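Local coordinates for 4'-phospho-dehydrooxetanocin synthase (Bacillus megaterium, PDB 5UL3), which catalyses the cobalamin- and S-adenosylmethionine-dependent oxidative ring contraction of dAMP to an oxetane aldehyde in the biosynthesis of oxetanocin A, at residues V123-I128 with K191-I196; V185-K190 with N217-F222. All blocks are in the same frame, centred on the assembly; numbering follows the deposited sequence.

In the fold
Both contacts lie in the Rossmann-type domain that houses cobalamin, at the C-terminal ends of neighbouring parallel strands of one sheet, and their centres are about 10 Å apart. Along the chain their segments alternate: strand 119-124 runs into 123-128, strand 180-184 into the loop 185-190, which leads directly to 191-196 on helix 190-205, and strand 212-216 into 217-222. Contact 1 packs the helix against the loop that leaves strand 119-124; contact 2 packs the loop before that helix against the short helix after strand 212-216. They touch through Ala-193 and Val-185, and through Gln-189, whose NE2 lies 3.0 Å from Leu-125 O. Contact 2 supplies Phe-187 and Asn-217 to the cobalamin pocket; contact 1 lies next to it.

Contact 1: V123-I128 with K191-I196; sequences VNLCVI and KLAFEI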
loop_
_atom_site.group_PDB
_atom_site.type_symbol
_atom_site.label_atom_id
_atom_site.label_comp_id
_atom_site.label_asym_id
_atom_site.label_seq_id
_atom_site.Cartn_x
_atom_site.Cartn_y
_atom_site.Cartn_z
ATOM N N VAL A 123 -14.564 3.209 -9.774
ATOM C CA VAL A 123 -14.741 1.821 -9.349
ATOM C C VAL A 123 -13.378 1.248 -8.976
ATOM O O VAL A 123 -12.470 1.200 -9.819
ATOM C CB VAL A 123 -15.385 0.980 -10.460
ATOM C CG1 VAL A 123 -15.710 -0.437 -9.940
ATOM C CG2 VAL A 123 -16.644 1.666 -10.996
ATOM N N ASN A 124 -13.229 0.821 -7.722
ATOM C CA ASN A 124 -12.035 0.090 -7.302
ATOM C C ASN A 124 -12.261 -1.402 -7.528
ATOM O O ASN A 124 -13.188 -1.973 -6.946
ATOM C CB ASN A 124 -11.717 0.333 -5.825
ATOM C CG ASN A 124 -10.469 -0.431 -5.382
ATOM O OD1 ASN A 124 -9.496 -0.490 -6.126
ATOM N ND2 ASN A 124 -10.511 -1.040 -4.198
ATOM N N LEU A 125 -11.426 -2.029 -8.357
ATOM C CA LEU A 125 -11.564 -3.465 -8.574
ATOM C C LEU A 125 -10.898 -4.246 -7.447
ATOM O O LEU A 125 -10.035 -3.741 -6.727
ATOM C CB LEU A 125 -10.969 -3.887 -9.923
ATOM C CG LEU A 125 -11.396 -3.071 -11.138
ATOM C CD1 LEU A 125 -10.928 -3.728 -12.431
ATOM C CD2 LEU A 125 -12.899 -2.823 -11.147
ATOM N N CYS A 126 -11.320 -5.505 -7.296
ATOM C CA CYS A 126 -10.779 -6.379 -6.264
ATOM C C CYS A 126 -11.107 -7.816 -6.637
ATOM O O CYS A 126 -12.255 -8.117 -6.977
ATOM C CB CYS A 126 -11.366 -6.063 -4.881
ATOM S SG CYS A 126 -10.588 -7.016 -3.500
ATOM N N VAL A 127 -10.103 -8.686 -6.584
ATOM C CA VAL A 127 -10.326 -10.129 -6.633
ATOM C C VAL A 127 -10.497 -10.556 -5.179
ATOM O O VAL A 127 -9.516 -10.738 -4.458
ATOM C CB VAL A 127 -9.174 -10.859 -7.324
ATOM C CG1 VAL A 127 -9.468 -12.354 -7.432
ATOM C CG2 VAL A 127 -8.919 -10.267 -8.703
ATOM N N ILE A 128 -11.749 -10.658 -4.725
ATOM C CA ILE A 128 -11.981 -10.815 -3.291
ATOM C C ILE A 128 -11.501 -12.165 -2.772
ATOM O O ILE A 128 -11.291 -12.310 -1.560
ATOM C CB ILE A 128 -13.463 -10.606 -2.925
ATOM C CG1 ILE A 128 -14.376 -11.405 -3.853
ATOM C CG2 ILE A 128 -13.815 -9.122 -2.937
ATOM C CD1 ILE A 128 -15.846 -11.183 -3.558
ATOM N N LYS A 191 -8.203 -9.521 -16.079
ATOM C CA LYS A 191 -9.399 -10.257 -16.492
ATOM C C LYS A 191 -10.672 -9.598 -15.963
ATOM O O LYS A 191 -11.649 -9.431 -16.703
ATOM C CB LYS A 191 -9.282 -11.713 -16.021
ATOM C CG LYS A 191 -10.565 -12.532 -16.086
ATOM C CD LYS A 191 -10.312 -13.955 -15.598
ATOM C CE LYS A 191 -11.599 -14.763 -15.521
ATOM N NZ LYS A 191 -11.355 -16.149 -15.020
ATOM N N LEU A 192 -10.666 -9.182 -14.695
ATOM C CA LEU A 192 -11.793 -8.450 -14.121
ATOM C C LEU A 192 -12.045 -7.134 -14.856
ATOM O O LEU A 192 -13.192 -6.780 -15.163
ATOM C CB LEU A 192 -11.505 -8.199 -12.644
ATOM C CG LEU A 192 -12.555 -7.730 -11.668
ATOM C CD1 LEU A 192 -13.756 -8.653 -11.736
ATOM C CD2 LEU A 192 -11.924 -7.800 -10.301
ATOM N N ALA A 193 -10.975 -6.379 -15.130
ATOM C CA ALA A 193 -11.115 -5.126 -15.859
ATOM C C ALA A 193 -11.733 -5.348 -17.233
ATOM O O ALA A 193 -12.623 -4.598 -17.648
ATOM C CB ALA A 193 -9.746 -4.445 -16.004
ATOM N N PHE A 194 -11.249 -6.352 -17.969
ATOM C CA PHE A 194 -11.755 -6.568 -19.321
ATOM C C PHE A 194 -13.221 -6.980 -19.299
ATOM O O PHE A 194 -13.996 -6.550 -20.158
ATOM C CB PHE A 194 -10.926 -7.621 -20.051
ATOM C CG PHE A 194 -9.684 -7.078 -20.707
ATOM C CD1 PHE A 194 -9.021 -5.982 -20.179
ATOM C CD2 PHE A 194 -9.187 -7.661 -21.861
ATOM C CE1 PHE A 194 -7.860 -5.489 -20.792
ATOM C CE2 PHE A 194 -8.037 -7.169 -22.483
ATOM C CZ PHE A 194 -7.377 -6.081 -21.947
ATOM N N GLU A 195 -13.613 -7.800 -18.326
ATOM C CA GLU A 195 -15.021 -8.184 -18.196
ATOM C C GLU A 195 -15.903 -6.968 -17.934
ATOM O O GLU A 195 -16.974 -6.817 -18.537
ATOM C CB GLU A 195 -15.196 -9.204 -17.073
ATOM C CG GLU A 195 -14.610 -10.581 -17.368
ATOM C CD GLU A 195 -14.975 -11.607 -16.309
ATOM O OE1 GLU A 195 -16.029 -11.428 -15.660
ATOM O OE2 GLU A 195 -14.214 -12.586 -16.130
ATOM N N ILE A 196 -15.475 -6.098 -17.017
ATOM C CA ILE A 196 -16.274 -4.921 -16.693
ATOM C C ILE A 196 -16.299 -3.961 -17.871
ATOM O O ILE A 196 -17.357 -3.426 -18.219
ATOM C CB ILE A 196 -15.752 -4.246 -15.413
ATOM C CG1 ILE A 196 -15.928 -5.178 -14.216
ATOM C CG2 ILE A 196 -16.487 -2.930 -15.163
ATOM C CD1 ILE A 196 -15.205 -4.715 -12.962
#
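The end of strand 119-124 and the loop that follows it pass over the first turns of helix 190-205, with the closest backbone approach, 7.5 Å, between the CA atoms of Leu-125 and Leu-192. This belongs to the Rossmann fold that holds cobalamin: the helix after strand 180-184 packs against the loop leaving the neighbouring strand 119-124. Val-123 and Asn-124 are still in the strand, paired through their backbones with strands 180-184 and 154-159; from Leu-125 onward the chain is irregular.

The contact is apolar and centres on Leu-125, whose branched end spreads over the helix and gives each methyl its own neighbour. With CG beside the backbone N (chi1 -49°), CD1 rests on the backbone of Ala-193, 3.7 Å from its CA. Ala-193 suits this place because it has nothing beyond CB, so Leu-125 CD1 can settle on the helix backbone; its CB is 3.8 Å from that CD1. The other branch points toward Ile-196, one turn further along, and the two side chains meet tip to tip.

Leu-192 answers from the helix. Its CG lies anti to the backbone N (chi1 -167°), and CD2 reaches the loop between Leu-125 CB, at 4.0 Å, and Val-127 CG2, at 4.2 Å. Ile-166 of helix 166-176 also touches Leu-192 and Ile-196, so a second helix borders this hydrophobic layer. The side chain of Cys-126 turns from the helix and comes to about 6 Å from cobalamin, while its carbonyl faces Leu-192, with O 3.4 Å from CD2. The tightest carbon contact joins Leu-125 CD2 to Ile-196 CD1, 3.5 Å apart and closer than usual van der Waals distance.

Contact 2: V185-K190 with N217-F222; sequences VNFGQK and NVIPSF. With EDO (1,2-ethanediol), chain B.
Beside cobalamin, which touches Phe-187 and Asn-217, the loop after Rossmann strand 180-184 meets the short helix that follows the adjacent strand 212-216. Ile-219 is central to the packing: its longer branch lays CG1 3.3 Å from Asn-186 C, against the type II turn 186-189, while CD1 reaches Phe-187 CD1 at 3.8 Å. Val-218 CG1, between backbone N and carbonyl carbon (chi1 65°), approaches the same ring obliquely near CE2, on the same side of its plane. Nearer the strand ends, Val-185 CB packs on Pro-220 CD, 3.7 Å away; proline, lacking an N-H, suits the first turn of a helix.

Gln-189 OE1 accepts from Asn-186 N at 2.7 Å, the donor standing well above the amide's carbonyl plane, and Gly-188 takes the positive phi of the turn. Asn-217 OD1 accepts from Val-218 N (2.8 Å), its backbone at a positive phi (74°) that asparagine tolerates well, and ND2 bonds Ser-184 OG. A 1,2-ethanediol lies with O1 2.8 Å from Ser-221 OG.

The contact sits at the C-terminal ends of both strands, where Val-215 touches Val-185 and Pro-220, and the loop runs straight into helix 190-205.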
loop_
_atom_site.group_PDB
_atom_site.type_symbol
_atom_site.label_atom_id
_atom_site.label_comp_id
_atom_site.label_asym_id
_atom_site.label_seq_id
_atom_site.Cartn_x
_atom_site.Cartn_y
_atom_site.Cartn_z
ATOM N N VAL A 185 -7.240 -0.190 -11.873
ATOM C CA VAL A 185 -6.869 -1.527 -12.337
ATOM C C VAL A 185 -5.490 -1.845 -11.767
ATOM O O VAL A 185 -4.491 -1.235 -12.165
ATOM C CB VAL A 185 -6.856 -1.628 -13.870
ATOM C CG1 VAL A 185 -6.471 -3.045 -14.302
ATOM C CG2 VAL A 185 -8.212 -1.236 -14.449
ATOM N N ASN A 186 -5.437 -2.793 -10.844
ATOM C CA ASN A 186 -4.237 -3.144 -10.107
ATOM C C ASN A 186 -3.738 -4.517 -10.541
ATOM O O ASN A 186 -4.371 -5.195 -11.353
ATOM C CB ASN A 186 -4.523 -3.113 -8.608
ATOM C CG ASN A 186 -3.387 -2.518 -7.834
ATOM O OD1 ASN A 186 -2.224 -2.705 -8.191
ATOM N ND2 ASN A 186 -3.706 -1.759 -6.797
ATOM N N PHE A 187 -2.575 -4.906 -9.996
ATOM C CA PHE A 187 -1.996 -6.226 -10.247
ATOM C C PHE A 187 -3.044 -7.324 -10.139
ATOM O O PHE A 187 -3.801 -7.386 -9.166
ATOM C CB PHE A 187 -0.871 -6.514 -9.247
ATOM C CG PHE A 187 0.337 -5.642 -9.421
ATOM C CD1 PHE A 187 1.260 -5.911 -10.424
ATOM C CD2 PHE A 187 0.561 -4.561 -8.582
ATOM C CE1 PHE A 187 2.377 -5.112 -10.596
ATOM C CE2 PHE A 187 1.695 -3.758 -8.748
ATOM C CZ PHE A 187 2.597 -4.042 -9.753
ATOM N N GLY A 188 -3.059 -8.206 -11.136
ATOM C CA GLY A 188 -3.932 -9.364 -11.126
ATOM C C GLY A 188 -5.357 -9.098 -11.545
ATOM O O GLY A 188 -6.184 -10.020 -11.491
ATOM N N GLN A 189 -5.681 -7.872 -11.953
ATOM C CA GLN A 189 -7.059 -7.491 -12.228
ATOM C C GLN A 189 -7.351 -7.317 -13.714
ATOM O O GLN A 189 -8.403 -6.768 -14.056
ATOM C CB GLN A 189 -7.399 -6.199 -11.475
ATOM C CG GLN A 189 -7.400 -6.367 -9.963
ATOM C CD GLN A 189 -7.535 -5.053 -9.216
ATOM O OE1 GLN A 189 -7.591 -3.978 -9.817
ATOM N NE2 GLN A 189 -7.600 -5.139 -7.894
ATOM N N LYS A 190 -6.447 -7.746 -14.605
ATOM C CA LYS A 190 -6.697 -7.598 -16.039
ATOM C C LYS A 190 -8.011 -8.252 -16.454
ATOM O O LYS A 190 -8.834 -7.635 -17.141
ATOM C CB LYS A 190 -5.563 -8.205 -16.860
ATOM C CG LYS A 190 -5.954 -8.316 -18.341
ATOM C CD LYS A 190 -5.104 -9.297 -19.122
ATOM C CE LYS A 190 -5.625 -9.453 -20.549
ATOM N NZ LYS A 190 -4.954 -10.578 -21.267
ATOM N N ASN A 217 -4.235 3.649 -12.457
ATOM C CA ASN A 217 -3.346 2.802 -11.667
ATOM C C ASN A 217 -2.342 2.077 -12.566
ATOM O O ASN A 217 -2.316 2.263 -13.791
ATOM C CB ASN A 217 -4.112 1.809 -10.787
ATOM C CG ASN A 217 -3.449 1.595 -9.424
ATOM O OD1 ASN A 217 -2.232 1.774 -9.274
ATOM N ND2 ASN A 217 -4.249 1.215 -8.430
ATOM N N VAL A 218 -1.488 1.264 -11.948
ATOM C CA VAL A 218 -0.199 0.932 -12.559
ATOM C C VAL A 218 -0.322 -0.050 -13.732
ATOM O O VAL A 218 0.493 -0.006 -14.663
ATOM C CB VAL A 218 0.751 0.390 -11.476
ATOM C CG1 VAL A 218 0.234 -0.923 -10.923
ATOM C CG2 VAL A 218 2.179 0.273 -12.031
ATOM N N ILE A 219 -1.332 -0.916 -13.739
ATOM C CA ILE A 219 -1.396 -1.979 -14.749
ATOM C C ILE A 219 -1.657 -1.402 -16.143
ATOM O O ILE A 219 -0.878 -1.698 -17.063
ATOM C CB ILE A 219 -2.418 -3.060 -14.344
ATOM C CG1 ILE A 219 -1.842 -3.945 -13.233
ATOM C CG2 ILE A 219 -2.825 -3.922 -15.526
ATOM C CD1 ILE A 219 -0.462 -4.485 -13.550
ATOM N N PRO A 220 -2.685 -0.563 -16.374
ATOM C CA PRO A 220 -2.816 0.045 -17.716
ATOM C C PRO A 220 -1.751 1.081 -18.024
ATOM O O PRO A 220 -1.402 1.270 -19.199
ATOM C CB PRO A 220 -4.219 0.678 -17.693
ATOM C CG PRO A 220 -4.512 0.889 -16.258
ATOM C CD PRO A 220 -3.843 -0.239 -15.518
ATOM N N SER A 221 -1.238 1.784 -17.008
ATOM C CA SER A 221 -0.143 2.725 -17.233
ATOM C C SER A 221 1.068 2.027 -17.837
ATOM O O SER A 221 1.721 2.556 -18.746
ATOM C CB SER A 221 0.250 3.392 -15.917
ATOM O OG SER A 221 1.291 4.342 -16.119
ATOM N N PHE A 222 1.396 0.848 -17.329
ATOM C CA PHE A 222 2.596 0.158 -17.795
ATOM C C PHE A 222 2.369 -0.571 -19.115
ATOM O O PHE A 222 3.302 -0.689 -19.923
ATOM C CB PHE A 222 3.091 -0.816 -16.720
ATOM C CG PHE A 222 3.955 -0.167 -15.657
ATOM C CD1 PHE A 222 4.005 1.212 -15.526
ATOM C CD2 PHE A 222 4.708 -0.941 -14.787
ATOM C CE1 PHE A 222 4.790 1.810 -14.545
ATOM C CE2 PHE A 222 5.493 -0.350 -13.806
ATOM C CZ PHE A 222 5.533 1.018 -13.686
HETATM C C1 EDO B . 3.922 6.127 -16.799
HETATM O O1 EDO B . 4.060 4.706 -16.593
HETATM C C2 EDO B . 3.748 6.434 -18.288
HETATM O O2 EDO B . 2.675 5.675 -18.860
#